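Local coordinates for protein vanadium-dependent haloperoxidase (Zobellia galactanivorans, PDB 4CIT) that binds vanadate and probably uses it to oxidise halides, iodide above all, with hydrogen peroxide, as vanadium-dependent peroxidases do, at residues A[34-39]-A[108-113]; A[42-47]-A[115-120]; A[164-169]-A[210-215]; A[170-175]-A[204-209]. All blocks are in the same frame, centred on the assembly; numbering follows the deposited sequence.

Interaction 1 (A[34-39]-A[108-113]); sequences INITPE and YELAAV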
loop_
_atom_site.group_PDB
_atom_site.type_symbol
_atom_site.label_atom_id
_atom_site.label_comp_id
_atom_site.label_asym_id
_atom_site.label_seq_id
_atom_site.Cartn_x
_atom_site.Cartn_y
_atom_site.Cartn_z
ATOM N N ILE A 34 -27.436 -12.682 10.711
ATOM C CA ILE A 34 -26.855 -11.643 9.845
ATOM C C ILE A 34 -25.689 -12.300 9.160
ATOM O O ILE A 34 -24.778 -12.829 9.842
ATOM C CB ILE A 34 -26.428 -10.403 10.606
ATOM C CG1 ILE A 34 -27.647 -9.709 11.209
ATOM C CG2 ILE A 34 -25.599 -9.452 9.706
ATOM C CD1 ILE A 34 -27.367 -8.613 12.200
ATOM N N ASN A 35 -25.732 -12.338 7.824
ATOM C CA ASN A 35 -24.690 -13.007 7.026
ATOM C C ASN A 35 -23.708 -11.951 6.582
ATOM O O ASN A 35 -24.058 -11.077 5.781
ATOM C CB ASN A 35 -25.232 -13.731 5.758
ATOM C CG ASN A 35 -24.127 -14.496 4.961
ATOM O OD1 ASN A 35 -23.180 -15.097 5.524
ATOM N ND2 ASN A 35 -24.213 -14.407 3.619
ATOM N N ILE A 36 -22.500 -12.029 7.108
ATOM C CA ILE A 36 -21.464 -11.084 6.795
ATOM C C ILE A 36 -20.587 -11.817 5.798
ATOM O O ILE A 36 -20.227 -12.954 5.990
ATOM C CB ILE A 36 -20.644 -10.750 8.046
ATOM C CG1 ILE A 36 -21.489 -10.088 9.088
ATOM C CG2 ILE A 36 -19.474 -9.820 7.660
ATOM C CD1 ILE A 36 -22.138 -8.801 8.665
ATOM N N THR A 37 -20.234 -11.171 4.705
ATOM C CA THR A 37 -19.375 -11.834 3.724
ATOM C C THR A 37 -18.093 -10.983 3.484
ATOM O O THR A 37 -17.994 -9.829 3.898
ATOM C CB THR A 37 -20.062 -11.972 2.373
ATOM O OG1 THR A 37 -20.431 -10.660 1.958
ATOM C CG2 THR A 37 -21.262 -12.994 2.480
ATOM N N PRO A 38 -17.111 -11.587 2.812
ATOM C CA PRO A 38 -15.879 -10.812 2.568
ATOM C C PRO A 38 -16.159 -9.600 1.729
ATOM O O PRO A 38 -15.445 -8.565 1.842
ATOM C CB PRO A 38 -14.994 -11.780 1.763
ATOM C CG PRO A 38 -15.661 -13.134 1.818
ATOM C CD PRO A 38 -17.008 -13.015 2.436
ATOM N N GLU A 39 -17.230 -9.645 0.943
ATOM C CA GLU A 39 -17.541 -8.439 0.128
ATOM C C GLU A 39 -17.900 -7.177 0.963
ATOM O O GLU A 39 -17.757 -6.068 0.459
ATOM C CB GLU A 39 -18.547 -8.767 -0.956
ATOM C CG GLU A 39 -17.982 -9.790 -1.999
ATOM C CD GLU A 39 -18.087 -11.300 -1.701
ATOM O OE1 GLU A 39 -18.407 -11.826 -0.569
ATOM O OE2 GLU A 39 -17.840 -12.032 -2.673
ATOM N N TYR A 108 -19.009 -12.371 15.163
ATOM C CA TYR A 108 -17.653 -11.813 15.178
ATOM C C TYR A 108 -17.274 -11.179 13.841
ATOM O O TYR A 108 -16.485 -10.222 13.820
ATOM C CB TYR A 108 -16.612 -12.877 15.627
ATOM C CG TYR A 108 -16.999 -13.506 16.962
ATOM C CD1 TYR A 108 -17.120 -12.750 18.087
ATOM C CD2 TYR A 108 -17.310 -14.824 17.038
ATOM C CE1 TYR A 108 -17.470 -13.328 19.283
ATOM C CE2 TYR A 108 -17.694 -15.394 18.203
ATOM C CZ TYR A 108 -17.743 -14.632 19.330
ATOM O OH TYR A 108 -18.188 -15.216 20.512
ATOM N N GLU A 109 -17.740 -11.717 12.744
ATOM C CA GLU A 109 -17.479 -11.057 11.439
ATOM C C GLU A 109 -18.100 -9.675 11.374
ATOM O O GLU A 109 -17.545 -8.702 10.823
ATOM C CB GLU A 109 -17.994 -11.920 10.291
ATOM C CG GLU A 109 -17.231 -13.202 10.273
ATOM C CD GLU A 109 -17.758 -14.193 9.239
ATOM O OE1 GLU A 109 -18.763 -13.905 8.530
ATOM O OE2 GLU A 109 -17.189 -15.294 9.155
ATOM N N LEU A 110 -19.326 -9.570 11.903
ATOM C CA LEU A 110 -19.996 -8.278 12.002
ATOM C C LEU A 110 -19.110 -7.319 12.856
ATOM O O LEU A 110 -18.853 -6.203 12.494
ATOM C CB LEU A 110 -21.403 -8.495 12.592
ATOM C CG LEU A 110 -22.279 -7.263 12.783
ATOM C CD1 LEU A 110 -22.506 -6.607 11.456
ATOM C CD2 LEU A 110 -23.601 -7.634 13.431
ATOM N N ALA A 111 -18.668 -7.761 14.012
ATOM C CA ALA A 111 -17.804 -6.940 14.860
ATOM C C ALA A 111 -16.556 -6.504 14.149
ATOM O O ALA A 111 -16.181 -5.338 14.231
ATOM C CB ALA A 111 -17.439 -7.622 16.143
ATOM N N ALA A 112 -15.988 -7.420 13.355
ATOM C CA ALA A 112 -14.741 -7.135 12.584
ATOM C C ALA A 112 -15.005 -6.031 11.562
ATOM O O ALA A 112 -14.143 -5.151 11.416
ATOM C CB ALA A 112 -14.232 -8.391 11.929
ATOM N N VAL A 113 -16.120 -6.090 10.817
ATOM C CA VAL A 113 -16.482 -5.027 9.849
ATOM C C VAL A 113 -16.707 -3.687 10.552
ATOM O O VAL A 113 -16.257 -2.651 10.089
ATOM C CB VAL A 113 -17.639 -5.377 8.891
ATOM C CG1 VAL A 113 -17.854 -4.207 7.955
ATOM C CG2 VAL A 113 -17.246 -6.681 8.158
HETATM O O HOH W 1 -21.928 -13.906 9.337
#

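Interaction 2 (A[42-47]-A[115-120]); sequences DASIDR and AHMELS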
loop_
_atom_site.group_PDB
_atom_site.type_symbol
_atom_site.label_atom_id
_atom_site.label_comp_id
_atom_site.label_asym_id
_atom_site.label_seq_id
_atom_site.Cartn_x
_atom_site.Cartn_y
_atom_site.Cartn_z
ATOM N N ASP A 42 -14.634 -5.725 1.663
ATOM C CA ASP A 42 -14.236 -5.051 0.448
ATOM C C ASP A 42 -14.930 -3.687 0.263
ATOM O O ASP A 42 -14.319 -2.758 -0.283
ATOM C CB ASP A 42 -14.511 -5.922 -0.819
ATOM C CG ASP A 42 -13.619 -7.162 -0.918
ATOM O OD1 ASP A 42 -12.501 -7.155 -0.284
ATOM O OD2 ASP A 42 -14.014 -8.108 -1.679
ATOM N N ALA A 43 -16.213 -3.618 0.601
ATOM C CA ALA A 43 -16.979 -2.377 0.561
ATOM C C ALA A 43 -16.274 -1.268 1.386
ATOM O O ALA A 43 -16.122 -0.137 0.949
ATOM C CB ALA A 43 -18.410 -2.624 1.000
ATOM N N SER A 44 -15.847 -1.575 2.608
ATOM C CA SER A 44 -15.148 -0.629 3.430
ATOM C C SER A 44 -13.814 -0.182 2.837
ATOM O O SER A 44 -13.536 1.032 2.750
ATOM C CB SER A 44 -14.917 -1.227 4.836
ATOM O OG SER A 44 -14.306 -0.335 5.743
ATOM N N ILE A 45 -13.061 -1.127 2.297
ATOM C CA ILE A 45 -11.759 -0.810 1.719
ATOM C C ILE A 45 -11.973 0.010 0.402
ATOM O O ILE A 45 -11.250 0.935 0.147
ATOM C CB ILE A 45 -10.935 -2.116 1.495
ATOM C CG1 ILE A 45 -10.626 -2.802 2.833
ATOM C CG2 ILE A 45 -9.682 -1.853 0.710
ATOM C CD1 ILE A 45 -9.963 -4.123 2.765
ATOM N N ASP A 46 -12.977 -0.325 -0.424
ATOM C CA ASP A 46 -13.291 0.457 -1.623
ATOM C C ASP A 46 -13.718 1.885 -1.261
ATOM O O ASP A 46 -13.279 2.813 -1.931
ATOM C CB ASP A 46 -14.485 -0.138 -2.382
ATOM C CG ASP A 46 -14.178 -1.464 -3.144
ATOM O OD1 ASP A 46 -12.972 -1.787 -3.338
ATOM O OD2 ASP A 46 -15.203 -2.198 -3.511
ATOM N N ARG A 47 -14.537 2.049 -0.191
ATOM C CA ARG A 47 -14.952 3.382 0.171
ATOM C C ARG A 47 -13.748 4.186 0.676
ATOM O O ARG A 47 -13.592 5.374 0.364
ATOM C CB ARG A 47 -16.034 3.340 1.242
ATOM C CG ARG A 47 -16.598 4.680 1.704
ATOM C CD ARG A 47 -17.067 5.585 0.609
ATOM N NE ARG A 47 -18.150 4.997 -0.182
ATOM C CZ ARG A 47 -19.452 5.108 0.133
ATOM N NH1 ARG A 47 -19.866 5.809 1.194
ATOM N NH2 ARG A 47 -20.359 4.573 -0.673
ATOM N N ALA A 115 -15.367 -2.707 13.407
ATOM C CA ALA A 115 -13.993 -2.197 13.780
ATOM C C ALA A 115 -13.259 -1.559 12.569
ATOM O O ALA A 115 -12.655 -0.455 12.682
ATOM C CB ALA A 115 -13.205 -3.310 14.416
ATOM N N HIS A 116 -13.305 -2.269 11.439
ATOM C CA HIS A 116 -12.621 -1.829 10.200
ATOM C C HIS A 116 -13.175 -0.430 9.782
ATOM O O HIS A 116 -12.413 0.504 9.517
ATOM C CB HIS A 116 -12.795 -2.849 9.113
ATOM C CG HIS A 116 -11.968 -2.584 7.925
ATOM N ND1 HIS A 116 -12.279 -1.605 7.010
ATOM C CD2 HIS A 116 -10.794 -3.144 7.510
ATOM C CE1 HIS A 116 -11.299 -1.539 6.109
ATOM N NE2 HIS A 116 -10.413 -2.483 6.377
ATOM N N MET A 117 -14.521 -0.301 9.738
ATOM C CA MET A 117 -15.099 0.954 9.327
ATOM C C MET A 117 -14.792 2.061 10.292
ATOM O O MET A 117 -14.518 3.184 9.896
ATOM C CB MET A 117 -16.610 0.823 9.116
ATOM C CG MET A 117 -16.990 -0.095 8.020
ATOM S SD MET A 117 -18.774 -0.151 7.499
ATOM C CE MET A 117 -19.457 -0.835 9.018
ATOM N N GLU A 118 -14.874 1.775 11.593
ATOM C CA GLU A 118 -14.643 2.837 12.565
ATOM C C GLU A 118 -13.193 3.372 12.488
ATOM O O GLU A 118 -12.957 4.567 12.449
ATOM C CB GLU A 118 -14.824 2.255 14.019
ATOM C CG GLU A 118 -14.335 3.126 15.165
ATOM C CD GLU A 118 -14.981 4.484 15.295
ATOM O OE1 GLU A 118 -16.023 4.744 14.707
ATOM O OE2 GLU A 118 -14.319 5.394 15.870
ATOM N N LEU A 119 -12.192 2.469 12.377
ATOM C CA LEU A 119 -10.807 2.943 12.261
ATOM C C LEU A 119 -10.538 3.601 10.927
ATOM O O LEU A 119 -9.826 4.614 10.888
ATOM C CB LEU A 119 -9.801 1.829 12.516
ATOM C CG LEU A 119 -9.904 1.384 13.950
ATOM C CD1 LEU A 119 -8.934 0.317 14.137
ATOM C CD2 LEU A 119 -9.540 2.466 14.945
ATOM N N SER A 120 -11.117 3.066 9.869
ATOM C CA SER A 120 -10.999 3.692 8.564
ATOM C C SER A 120 -11.513 5.181 8.622
ATOM O O SER A 120 -10.857 6.078 8.150
ATOM C CB SER A 120 -11.731 2.959 7.534
ATOM O OG SER A 120 -11.132 1.717 7.262
#

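Interaction 3 (A[164-169]-A[210-215]); sequences GEWMNK and RPFVLD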
loop_
_atom_site.group_PDB
_atom_site.type_symbol
_atom_site.label_atom_id
_atom_site.label_comp_id
_atom_site.label_asym_id
_atom_site.label_seq_id
_atom_site.Cartn_x
_atom_site.Cartn_y
_atom_site.Cartn_z
ATOM N N GLY A 164 -7.050 1.644 18.308
ATOM C CA GLY A 164 -6.858 3.120 18.201
ATOM C C GLY A 164 -5.813 3.696 19.179
ATOM O O GLY A 164 -5.009 4.532 18.814
ATOM N N GLU A 165 -5.791 3.199 20.406
ATOM C CA GLU A 165 -4.830 3.647 21.359
ATOM C C GLU A 165 -3.405 3.330 20.881
ATOM O O GLU A 165 -2.543 4.160 21.088
ATOM C CB GLU A 165 -5.026 3.045 22.746
ATOM C CG GLU A 165 -6.249 3.634 23.398
ATOM C CD GLU A 165 -6.571 2.978 24.762
ATOM O OE1 GLU A 165 -5.651 2.408 25.413
ATOM O OE2 GLU A 165 -7.759 3.071 25.178
ATOM N N TRP A 166 -3.210 2.127 20.337
ATOM C CA TRP A 166 -1.913 1.670 19.834
ATOM C C TRP A 166 -1.541 2.487 18.584
ATOM O O TRP A 166 -0.357 2.928 18.489
ATOM C CB TRP A 166 -2.021 0.200 19.483
ATOM C CG TRP A 166 -0.899 -0.375 18.708
ATOM C CD1 TRP A 166 0.396 -0.522 19.099
ATOM C CD2 TRP A 166 -1.059 -1.070 17.509
ATOM N NE1 TRP A 166 1.084 -1.200 18.154
ATOM C CE2 TRP A 166 0.220 -1.561 17.148
ATOM C CE3 TRP A 166 -2.180 -1.314 16.687
ATOM C CZ2 TRP A 166 0.440 -2.289 16.026
ATOM C CZ3 TRP A 166 -1.953 -2.042 15.525
ATOM C CH2 TRP A 166 -0.639 -2.587 15.258
ATOM N N MET A 167 -2.493 2.703 17.668
ATOM C CA MET A 167 -2.186 3.433 16.407
ATOM C C MET A 167 -1.775 4.874 16.723
ATOM O O MET A 167 -0.914 5.483 16.065
ATOM C CB MET A 167 -3.497 3.429 15.590
ATOM C CG MET A 167 -3.714 4.343 14.446
ATOM S SD MET A 167 -5.428 3.919 13.796
ATOM C CE MET A 167 -6.427 5.232 14.563
ATOM N N ASN A 168 -2.354 5.435 17.778
ATOM C CA ASN A 168 -2.043 6.776 18.173
ATOM C C ASN A 168 -0.699 6.959 18.893
ATOM O O ASN A 168 -0.376 8.094 19.275
ATOM C CB ASN A 168 -3.150 7.404 19.041
ATOM C CG ASN A 168 -4.418 7.745 18.224
ATOM O OD1 ASN A 168 -4.407 7.982 17.042
ATOM N ND2 ASN A 168 -5.515 7.729 18.889
ATOM N N LYS A 169 0.064 5.885 19.093
ATOM C CA LYS A 169 1.380 5.953 19.642
ATOM C C LYS A 169 2.493 5.702 18.575
ATOM O O LYS A 169 3.615 5.471 18.926
ATOM C CB LYS A 169 1.493 4.914 20.747
ATOM C CG LYS A 169 0.659 5.258 21.991
ATOM C CD LYS A 169 0.773 4.093 22.951
ATOM C CE LYS A 169 -0.216 4.122 24.115
ATOM N NZ LYS A 169 -0.013 5.423 24.842
ATOM N N ARG A 210 6.570 4.504 13.570
ATOM C CA ARG A 210 6.769 3.159 14.079
ATOM C C ARG A 210 6.498 2.095 13.065
ATOM O O ARG A 210 5.363 1.965 12.597
ATOM C CB ARG A 210 5.834 2.957 15.263
ATOM C CG ARG A 210 6.055 1.616 16.031
ATOM C CD ARG A 210 5.001 1.366 17.051
ATOM N NE ARG A 210 3.654 1.353 16.453
ATOM C CZ ARG A 210 2.534 1.662 17.070
ATOM N NH1 ARG A 210 2.516 1.997 18.338
ATOM N NH2 ARG A 210 1.419 1.548 16.438
ATOM N N PRO A 211 7.498 1.278 12.704
ATOM C CA PRO A 211 7.145 0.179 11.818
ATOM C C PRO A 211 6.322 -0.919 12.507
ATOM O O PRO A 211 6.339 -1.052 13.761
ATOM C CB PRO A 211 8.502 -0.393 11.414
ATOM C CG PRO A 211 9.543 0.405 12.061
ATOM C CD PRO A 211 8.895 1.263 13.118
ATOM N N PHE A 212 5.522 -1.648 11.754
ATOM C CA PHE A 212 4.785 -2.802 12.324
ATOM C C PHE A 212 5.621 -3.999 12.677
ATOM O O PHE A 212 5.426 -4.612 13.735
ATOM C CB PHE A 212 3.700 -3.242 11.315
ATOM C CG PHE A 212 2.546 -2.303 11.208
ATOM C CD1 PHE A 212 1.575 -2.222 12.214
ATOM C CD2 PHE A 212 2.414 -1.437 10.135
ATOM C CE1 PHE A 212 0.485 -1.369 12.062
ATOM C CE2 PHE A 212 1.349 -0.517 10.031
ATOM C CZ PHE A 212 0.328 -0.561 10.983
ATOM N N VAL A 213 6.536 -4.393 11.780
ATOM C CA VAL A 213 7.305 -5.662 11.889
ATOM C C VAL A 213 8.834 -5.435 11.915
ATOM O O VAL A 213 9.641 -6.187 12.533
ATOM C CB VAL A 213 6.981 -6.575 10.657
ATOM C CG1 VAL A 213 7.499 -7.960 10.863
ATOM C CG2 VAL A 213 5.482 -6.636 10.340
ATOM N N LEU A 214 9.292 -4.394 11.216
ATOM C CA LEU A 214 10.729 -4.123 11.126
ATOM C C LEU A 214 11.282 -3.866 12.497
ATOM O O LEU A 214 10.584 -3.318 13.369
ATOM C CB LEU A 214 11.057 -2.905 10.314
ATOM C CG LEU A 214 10.510 -2.878 8.890
ATOM C CD1 LEU A 214 10.869 -1.565 8.202
ATOM C CD2 LEU A 214 10.986 -4.090 8.157
ATOM N N ASP A 215 12.530 -4.272 12.678
ATOM C CA ASP A 215 13.261 -3.895 13.900
ATOM C C ASP A 215 13.629 -2.422 13.933
ATOM O O ASP A 215 13.708 -1.788 15.010
ATOM C CB ASP A 215 14.501 -4.763 14.022
ATOM C CG ASP A 215 14.160 -6.238 14.184
ATOM O OD1 ASP A 215 13.245 -6.578 14.967
ATOM O OD2 ASP A 215 14.819 -7.068 13.482
HETATM O O HOH W 2 4.837 3.286 20.278
#

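Interaction 4 (A[170-175]-A[204-209]); sequences DNYAQT and PHWNKI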
loop_
_atom_site.group_PDB
_atom_site.type_symbol
_atom_site.label_atom_id
_atom_site.label_comp_id
_atom_site.label_asym_id
_atom_site.label_seq_id
_atom_site.Cartn_x
_atom_site.Cartn_y
_atom_site.Cartn_z
ATOM N N ASP A 170 2.146 5.774 17.303
ATOM C CA ASP A 170 3.060 5.393 16.230
ATOM C C ASP A 170 3.881 6.566 15.640
ATOM O O ASP A 170 4.592 6.419 14.665
ATOM C CB ASP A 170 2.314 4.684 15.108
ATOM C CG ASP A 170 1.556 5.604 14.174
ATOM O OD1 ASP A 170 1.301 6.787 14.454
ATOM O OD2 ASP A 170 1.139 5.057 13.114
ATOM N N ASN A 171 3.801 7.722 16.250
ATOM C CA ASN A 171 4.563 8.908 15.816
ATOM C C ASN A 171 4.052 9.680 14.661
ATOM O O ASN A 171 4.605 10.745 14.292
ATOM C CB ASN A 171 6.061 8.634 15.653
ATOM C CG ASN A 171 6.930 9.840 16.089
ATOM O OD1 ASN A 171 6.658 10.491 17.107
ATOM N ND2 ASN A 171 8.036 10.024 15.429
ATOM N N TYR A 172 2.940 9.235 14.070
ATOM C CA TYR A 172 2.378 9.975 12.933
ATOM C C TYR A 172 1.975 11.377 13.407
ATOM O O TYR A 172 2.209 12.372 12.744
ATOM C CB TYR A 172 1.144 9.281 12.412
ATOM C CG TYR A 172 0.407 9.984 11.338
ATOM C CD1 TYR A 172 0.902 9.966 10.045
ATOM C CD2 TYR A 172 -0.800 10.635 11.577
ATOM C CE1 TYR A 172 0.260 10.606 9.018
ATOM C CE2 TYR A 172 -1.500 11.276 10.529
ATOM C CZ TYR A 172 -0.920 11.301 9.264
ATOM O OH TYR A 172 -1.504 11.909 8.195
ATOM N N ALA A 173 1.323 11.444 14.555
ATOM C CA ALA A 173 0.763 12.786 14.954
ATOM C C ALA A 173 1.941 13.749 15.112
ATOM O O ALA A 173 1.816 14.891 14.758
ATOM C CB ALA A 173 0.018 12.735 16.264
ATOM N N GLN A 174 3.004 13.302 15.711
ATOM C CA GLN A 174 4.161 14.131 16.017
ATOM C C GLN A 174 4.875 14.542 14.782
ATOM O O GLN A 174 5.429 15.627 14.748
ATOM C CB GLN A 174 5.140 13.438 16.936
ATOM C CG GLN A 174 4.613 13.329 18.352
ATOM C CD GLN A 174 3.647 12.198 18.584
ATOM O OE1 GLN A 174 3.293 11.404 17.688
ATOM N NE2 GLN A 174 3.111 12.183 19.792
ATOM N N THR A 175 4.914 13.685 13.755
ATOM C CA THR A 175 5.606 14.093 12.543
ATOM C C THR A 175 4.824 15.096 11.696
ATOM O O THR A 175 5.390 15.688 10.785
ATOM C CB THR A 175 5.946 12.863 11.640
ATOM O OG1 THR A 175 4.724 12.205 11.322
ATOM C CG2 THR A 175 6.976 11.976 12.241
ATOM N N PRO A 204 9.160 13.676 4.362
ATOM C CA PRO A 204 10.591 13.544 4.614
ATOM C C PRO A 204 10.890 12.707 5.828
ATOM O O PRO A 204 11.961 12.096 5.956
ATOM C CB PRO A 204 11.050 15.007 4.677
ATOM C CG PRO A 204 9.759 15.794 5.068
ATOM C CD PRO A 204 8.689 15.088 4.318
ATOM N N HIS A 205 9.973 12.767 6.800
ATOM C CA HIS A 205 10.094 12.012 8.037
ATOM C C HIS A 205 9.270 10.782 8.137
ATOM O O HIS A 205 9.022 10.317 9.250
ATOM C CB HIS A 205 9.776 12.963 9.272
ATOM C CG HIS A 205 10.642 14.191 9.264
ATOM N ND1 HIS A 205 12.008 14.109 9.415
ATOM C CD2 HIS A 205 10.359 15.494 9.025
ATOM C CE1 HIS A 205 12.527 15.332 9.348
ATOM N NE2 HIS A 205 11.547 16.188 9.147
ATOM N N TRP A 206 8.888 10.160 7.036
ATOM C CA TRP A 206 8.135 8.897 7.130
ATOM C C TRP A 206 8.970 7.834 7.797
ATOM O O TRP A 206 8.392 6.967 8.470
ATOM C CB TRP A 206 7.648 8.437 5.772
ATOM C CG TRP A 206 6.489 7.548 5.820
ATOM C CD1 TRP A 206 6.451 6.212 5.546
ATOM C CD2 TRP A 206 5.206 7.903 6.325
ATOM N NE1 TRP A 206 5.176 5.703 5.800
ATOM C CE2 TRP A 206 4.415 6.732 6.330
ATOM C CE3 TRP A 206 4.648 9.119 6.840
ATOM C CZ2 TRP A 206 3.088 6.754 6.742
ATOM C CZ3 TRP A 206 3.336 9.123 7.270
ATOM C CH2 TRP A 206 2.591 7.944 7.271
ATOM N N ASN A 207 10.330 7.930 7.754
ATOM C CA ASN A 207 11.162 7.025 8.487
ATOM C C ASN A 207 11.090 7.109 9.992
ATOM O O ASN A 207 11.729 6.300 10.675
ATOM C CB ASN A 207 12.583 7.021 7.945
ATOM C CG ASN A 207 13.316 8.243 8.239
ATOM O OD1 ASN A 207 12.724 9.256 8.687
ATOM N ND2 ASN A 207 14.653 8.218 7.964
ATOM N N LYS A 208 10.341 8.084 10.498
ATOM C CA LYS A 208 10.156 8.220 11.955
ATOM C C LYS A 208 8.843 7.636 12.453
ATOM O O LYS A 208 8.574 7.707 13.654
ATOM C CB LYS A 208 10.232 9.679 12.344
ATOM C CG LYS A 208 11.523 10.321 11.974
ATOM C CD LYS A 208 12.691 9.796 12.695
ATOM C CE LYS A 208 13.972 10.577 12.296
ATOM N NZ LYS A 208 15.051 9.609 11.877
ATOM N N ILE A 209 8.072 7.021 11.569
ATOM C CA ILE A 209 6.812 6.325 11.948
ATOM C C ILE A 209 7.245 4.965 12.530
ATOM O O ILE A 209 8.165 4.314 12.042
ATOM C CB ILE A 209 5.947 6.114 10.682
ATOM C CG1 ILE A 209 5.590 7.483 10.009
ATOM C CG2 ILE A 209 4.704 5.312 11.104
ATOM C CD1 ILE A 209 4.767 8.378 10.896
#

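Interaction 1 (A[34-39]-A[108-113])
Ile36 and Glu109 slide past each other in opposite directions, CB of Ile36 lying 3.7 Å from CB of Glu109. Ile36 meets Leu110 differently, the two side chains crossing at about a right angle. Its CG1 arm passes over the helix backbone, 3.6 Å from N of Leu110, and CD1 then reaches 3.6 Å from CD1 of Leu110; this last approach is doubtful in detail, because Leu110 was modelled in two conformers. The arm lies beside the backbone N of Ile36 (chi1 -63°), which leaves the CG2 branch anti to that N and 3.9 Å from CG2 of Val113. One residue thus spans a full helical turn, from Glu109 to Val113. Trp141 of helix 128-144 and Phe307 of helix 307-335 also touch Ile36, so the extended residues leading into helix 38-55 are laid over the start of helix 108-123 in an all-helical surround. Cut back to an alanine, this position would probably lose its grip on Leu110 and Val113 and leave a gap beside Trp141. The polar margin is different in kind. The extended chain of Glu109 brings OE1 within 3.1 Å of O of Ile36, two acceptors that form no hydrogen bond. A water mediates instead: it accepts from N of Ile36 at 3.0 Å and donates to O of Ile34 at 3.1 Å and to OE1 of Glu109 at 3.3 Å. The water thus serves N of Ile36 and O of Ile34 and ties both to the carboxylate, and the neighbouring carbonyl would tend to favour a protonated carboxylate, an effect the water's donated proton probably tempers.

Interaction 2 (A[42-47]-A[115-120])
OG of Ser44 and ND1 of His116 share a hydrogen bond of 2.7 Å in which either group could be the donor. The hydroxyl comes to the imidazole edge, near the ring plane. Both partners reach out by the same torsion: OG of Ser44 (chi1 -176°) and CG of His116 (chi1 -171°) each stand opposite their own backbone N. Ile45 supplies an apolar neighbour, its side chain crossing that of His116 at about a right angle and CG1 lying 3.6 Å from NE2 of His116. CG of Met117 lies 3.5 Å from OG of Ser44, so the buried hydroxyl has a methylene next to its polar partner. These contacts join helices 38-55 and 108-123, whose segments run 11° apart in direction with axes 9.8 Å apart, a nearly parallel pair in the predominantly helical fold of this vanadium haloperoxidase, a member of the PAP2 superfamily. Pro69 and Asn70 of helix 59-80 touch His116, and Met130 of helix 128-144 touches Ser44. One turn further along, Ser120 folds back on its own helix: its OG donates to O of His116 at 2.9 Å from well above the carbonyl plane, while N of Ser120 reaches the same oxygen from the opposite face.

Interaction 3 (A[164-169]-A[210-215])
This is a cation-pi stack reinforced by two hydrogen bonds from one guanidinium to a single carbonyl oxygen, formed where helix 146-167 ends and the long loop before helix 235-253 comes back against it. The guanidinium of Arg210 lies flat on the indole of Trp166, planes 15° apart, with CZ of Arg210 3.8 Å from the centroid of the five-membered ring. The overlap is offset toward the rim, with NH2 over the ring. A bend in the otherwise extended arginine (chi3 57°) accompanies this placement. End-on, both NH1 and NH2 of Arg210 also donate to O of Trp166, each at 3.0 Å and with N-H...O angles of 145°. Since N of Lys169 binds it too, that carbonyl oxygen near the helix end accepts three bonds. NE1 of Trp166 and NH2 of Arg210 are close but both donors; the indole N-H is instead taken by O of Asn92. Beyond the stack, CH2 of Trp166 meets the edge of Phe212, 3.6 Å from its CE1, the planes oblique. A leucine in place of Trp166 would probably leave the guanidinium without its flat partner and free to tilt, and O of Asn92 without its donor. Charge and carbonyl thus pair across the same two residues: the cation is held by pi electrons on its face and by an oxygen at its edge, which probably also offsets the partial negative charge of a helix C-terminus.

Interaction 4 (A[170-175]-A[204-209])
Asn171 and Lys208 lie side by side, pointing the same way, and the side-chain amide of the first closes on the backbone of the second: ND2 of Asn171 donates to O of Lys208 at 3.0 Å with an angle of 152°. The oxygen is close to the amide plane, whereas the donor sits above the carbonyl plane. Next to this bond, Ile209 turns its end back toward the other segment and brings CD1 to 3.5 Å from CA of Tyr172, while its own CA-H faces O of Asp170. Tyr172 and Trp206 cross obliquely; CZ3 of the indole lies at the edge of the phenol ring, 3.8 Å from CD1 of Tyr172. Thr175 adds a methyl, CG2, placed 4.0 Å from CB of Lys208.

Local bonds hold these groups. Asp170 makes an Asx turn, its OD1 accepting from N of Tyr172 at 3.0 Å, just where the chain enters the weakly bonded helical turn about 172-175. OG1 of Thr175, between its backbone N and carbonyl carbon (chi1 59°), donates to O of Tyr172 at 2.9 Å, an orientation that leaves CG2 to face the loop. In segment 204-209, CG1 of Ile209 lies over one face of Trp206, offset toward the rim, and probably limits its tilt. Further out, OD2 of Asp170 pairs with Arg64 in a salt bridge and bonds the hydroxyl of Tyr68. The contact lies against helix 59-80, where Val61 touches both Tyr172 and Trp206, and against helix 307-335, whose Ile326 meets Trp206 and Ile209.

In the fold
Interactions 1 and 2 are successive stations, centres 12 Å apart, along the pair of helices 38-55 and 108-123. The centres of interactions 3 and 4 are about 11 Å apart, at and just beyond the C-terminal end of helix 146-167; residues 170-175 and 204-209 are nested inside the loop that interaction 3 closes, and N of Arg210 probably bonds O of Asp170 at 3.0 Å. The two pairs touch through Leu119, whose CD2 is 4.2 Å from CE of Met167, although interactions 1 and 4 are 33 Å apart between centres. Interaction 4 approaches the active site: the side chain of Trp206 is about 12 Å from a vanadate, whereas the side chain of Glu109 in interaction 1 lies about 13 Å from the sodium ion.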